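Long-range contact in beta-N-acetylglucosaminidase Nag2 (Vibrio harveyi, PDB 6EZR), which probably hydrolyses terminal non-reducing N-acetyl-D-hexosamine residues from N-acetyl-beta-D-hexosaminides, as a family 20 glycoside hydrolase: residues P261-R266 and K572-I577. Sequence-based numbering, arbitrary orientation.
Sequences PRFRYR and KRIWGI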
loop_
_atom_site.group_PDB
_atom_site.type_symbol
_atom_site.label_atom_id
_atom_site.label_comp_id
_atom_site.label_asym_id
_atom_site.label_seq_id
_atom_site.Cartn_x
_atom_site.Cartn_y
_atom_site.Cartn_z
ATOM N N PRO A 261 -14.401 4.886 18.504
ATOM C CA PRO A 261 -14.109 5.072 17.082
ATOM C C PRO A 261 -15.285 5.619 16.263
ATOM O O PRO A 261 -16.411 5.146 16.411
ATOM C CB PRO A 261 -13.756 3.657 16.614
ATOM C CG PRO A 261 -14.459 2.748 17.562
ATOM C CD PRO A 261 -14.452 3.458 18.879
ATOM N N ARG A 262 -15.014 6.597 15.399
ATOM C CA ARG A 262 -16.013 7.077 14.429
ATOM C C ARG A 262 -16.448 5.981 13.459
ATOM O O ARG A 262 -17.634 5.818 13.218
ATOM C CB ARG A 262 -15.499 8.273 13.618
ATOM C CG ARG A 262 -16.572 9.303 13.297
ATOM C CD ARG A 262 -17.081 9.292 11.871
ATOM N NE ARG A 262 -16.349 10.248 11.043
ATOM C CZ ARG A 262 -16.843 10.921 9.999
ATOM N NH1 ARG A 262 -16.040 11.759 9.343
ATOM N NH2 ARG A 262 -18.114 10.780 9.596
ATOM N N PHE A 263 -15.480 5.242 12.919
ATOM C CA PHE A 263 -15.730 4.139 11.970
ATOM C C PHE A 263 -15.237 2.787 12.500
ATOM O O PHE A 263 -14.244 2.731 13.231
ATOM C CB PHE A 263 -15.048 4.436 10.636
ATOM C CG PHE A 263 -15.680 5.557 9.869
ATOM C CD1 PHE A 263 -16.905 5.381 9.247
ATOM C CD2 PHE A 263 -15.052 6.789 9.763
ATOM C CE1 PHE A 263 -17.494 6.406 8.527
ATOM C CE2 PHE A 263 -15.628 7.821 9.042
ATOM C CZ PHE A 263 -16.853 7.631 8.423
ATOM N N ARG A 264 -15.927 1.709 12.120
ATOM C CA ARG A 264 -15.569 0.346 12.554
ATOM C C ARG A 264 -14.304 -0.190 11.865
ATOM O O ARG A 264 -13.432 -0.770 12.517
ATOM C CB ARG A 264 -16.741 -0.626 12.336
ATOM C CG ARG A 264 -17.962 -0.291 13.187
ATOM C CD ARG A 264 -19.087 -1.323 13.106
ATOM N NE ARG A 264 -19.466 -1.711 11.741
ATOM C CZ ARG A 264 -20.150 -0.958 10.874
ATOM N NH1 ARG A 264 -20.542 0.278 11.186
ATOM N NH2 ARG A 264 -20.435 -1.442 9.667
ATOM N N TYR A 265 -14.227 -0.005 10.548
ATOM C CA TYR A 265 -13.088 -0.440 9.744
ATOM C C TYR A 265 -12.137 0.749 9.582
ATOM O O TYR A 265 -12.518 1.772 9.012
ATOM C CB TYR A 265 -13.583 -0.937 8.390
ATOM C CG TYR A 265 -12.534 -1.559 7.477
ATOM C CD1 TYR A 265 -11.638 -0.768 6.756
ATOM C CD2 TYR A 265 -12.474 -2.940 7.294
ATOM C CE1 TYR A 265 -10.698 -1.337 5.902
ATOM C CE2 TYR A 265 -11.546 -3.516 6.441
ATOM C CZ TYR A 265 -10.653 -2.718 5.752
ATOM O OH TYR A 265 -9.717 -3.301 4.922
ATOM N N ARG A 266 -10.911 0.612 10.094
ATOM C CA ARG A 266 -9.882 1.664 10.019
ATOM C C ARG A 266 -8.586 1.004 9.573
ATOM O O ARG A 266 -7.854 0.455 10.392
ATOM C CB ARG A 266 -9.700 2.358 11.380
ATOM C CG ARG A 266 -11.009 2.850 11.991
ATOM C CD ARG A 266 -10.818 3.581 13.318
ATOM N NE ARG A 266 -10.234 2.721 14.350
ATOM C CZ ARG A 266 -10.867 1.722 14.976
ATOM N NH1 ARG A 266 -12.138 1.413 14.712
ATOM N NH2 ARG A 266 -10.212 1.012 15.884
ATOM N N LYS A 572 -25.117 2.462 7.855
ATOM C CA LYS A 572 -25.057 1.042 8.203
ATOM C C LYS A 572 -24.240 0.237 7.186
ATOM O O LYS A 572 -23.667 -0.791 7.539
ATOM C CB LYS A 572 -26.463 0.443 8.326
ATOM C CG LYS A 572 -27.171 0.779 9.635
ATOM C CD LYS A 572 -28.269 -0.223 9.981
ATOM C CE LYS A 572 -29.540 0.010 9.172
ATOM N NZ LYS A 572 -30.404 -1.203 9.132
ATOM N N ARG A 573 -24.204 0.712 5.938
ATOM C CA ARG A 573 -23.438 0.085 4.844
ATOM C C ARG A 573 -21.981 0.562 4.697
ATOM O O ARG A 573 -21.199 -0.091 4.014
ATOM C CB ARG A 573 -24.163 0.293 3.513
ATOM C CG ARG A 573 -25.580 -0.259 3.480
ATOM C CD ARG A 573 -25.705 -1.585 2.752
ATOM N NE ARG A 573 -27.073 -2.098 2.865
ATOM C CZ ARG A 573 -28.140 -1.638 2.197
ATOM N NH1 ARG A 573 -28.041 -0.632 1.323
ATOM N NH2 ARG A 573 -29.331 -2.196 2.406
ATOM N N ILE A 574 -21.618 1.688 5.309
ATOM C CA ILE A 574 -20.223 2.141 5.318
ATOM C C ILE A 574 -19.434 1.405 6.410
ATOM O O ILE A 574 -19.628 1.657 7.594
ATOM C CB ILE A 574 -20.096 3.673 5.521
ATOM C CG1 ILE A 574 -20.963 4.454 4.506
ATOM C CG2 ILE A 574 -18.638 4.103 5.427
ATOM C CD1 ILE A 574 -20.776 4.085 3.044
ATOM N N TRP A 575 -18.550 0.498 5.998
ATOM C CA TRP A 575 -17.629 -0.185 6.918
ATOM C C TRP A 575 -16.690 0.833 7.544
ATOM O O TRP A 575 -16.576 0.940 8.772
ATOM C CB TRP A 575 -16.796 -1.233 6.175
ATOM C CG TRP A 575 -17.299 -2.643 6.233
ATOM C CD1 TRP A 575 -18.585 -3.073 6.453
ATOM C CD2 TRP A 575 -16.514 -3.820 6.028
ATOM N NE1 TRP A 575 -18.635 -4.452 6.417
ATOM C CE2 TRP A 575 -17.375 -4.931 6.157
ATOM C CE3 TRP A 575 -15.161 -4.042 5.757
ATOM C CZ2 TRP A 575 -16.918 -6.248 6.028
ATOM C CZ3 TRP A 575 -14.707 -5.340 5.625
ATOM C CH2 TRP A 575 -15.579 -6.427 5.758
ATOM N N GLY A 576 -16.014 1.578 6.681
ATOM C CA GLY A 576 -15.123 2.612 7.128
ATOM C C GLY A 576 -14.132 3.018 6.071
ATOM O O GLY A 576 -14.433 3.001 4.873
ATOM N N ILE A 577 -12.951 3.405 6.543
ATOM C CA ILE A 577 -11.951 4.085 5.732
ATOM C C ILE A 577 -10.718 3.203 5.615
ATOM O O ILE A 577 -10.400 2.431 6.529
ATOM C CB ILE A 577 -11.583 5.477 6.326
ATOM C CG1 ILE A 577 -12.624 6.526 5.929
ATOM C CG2 ILE A 577 -10.272 6.013 5.770
ATOM C CD1 ILE A 577 -14.006 6.325 6.496
HETATM O O HOH W 1 -18.372 2.033 10.759
#
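The first and last strands of the catalytic barrel close on each other where Tyr265 pairs with Gly576 and Arg266 with Ile577, in parallel. Two backbone bonds fix it: Tyr265 N donates to Trp575 O at 3.1 Å, nearly straight (164°), and Ile577 N to Tyr265 O at 3.0 Å. A water bridges Arg264 N and Trp575 O, accepting from the first and donating to the second, thus gripped twice. At Gly576 the chains run close: its CA lies 4.5 Å from Tyr265 CA and 3.3 Å from Tyr265 O, the latter a CA-H...O contact. Beyond it, Ile577 CD1 sits over one face of the Phe263 ring, 3.5 Å from the centroid, a CH-pi contact, while Ile574 CG2 packs by Phe263 CE1. Tyr265, CG anti to the backbone N (chi1 -174°), runs out beside Trp575; its ring and the six-membered Trp575 ring are inclined by 30° but slid apart, Tyr265 CD2 meeting Trp575 CE3 at 3.3 Å. Tyr265 OH hydrogen-bonds to Gln578 and Tyr503, and Val522 of strand 521-523 touches both side chains. Arg266 NH1 hydrogen-bonds to Phe263 O at 2.9 Å, in the guanidinium plane. Such parallel pairing is how the first and eighth strands close a TIM barrel.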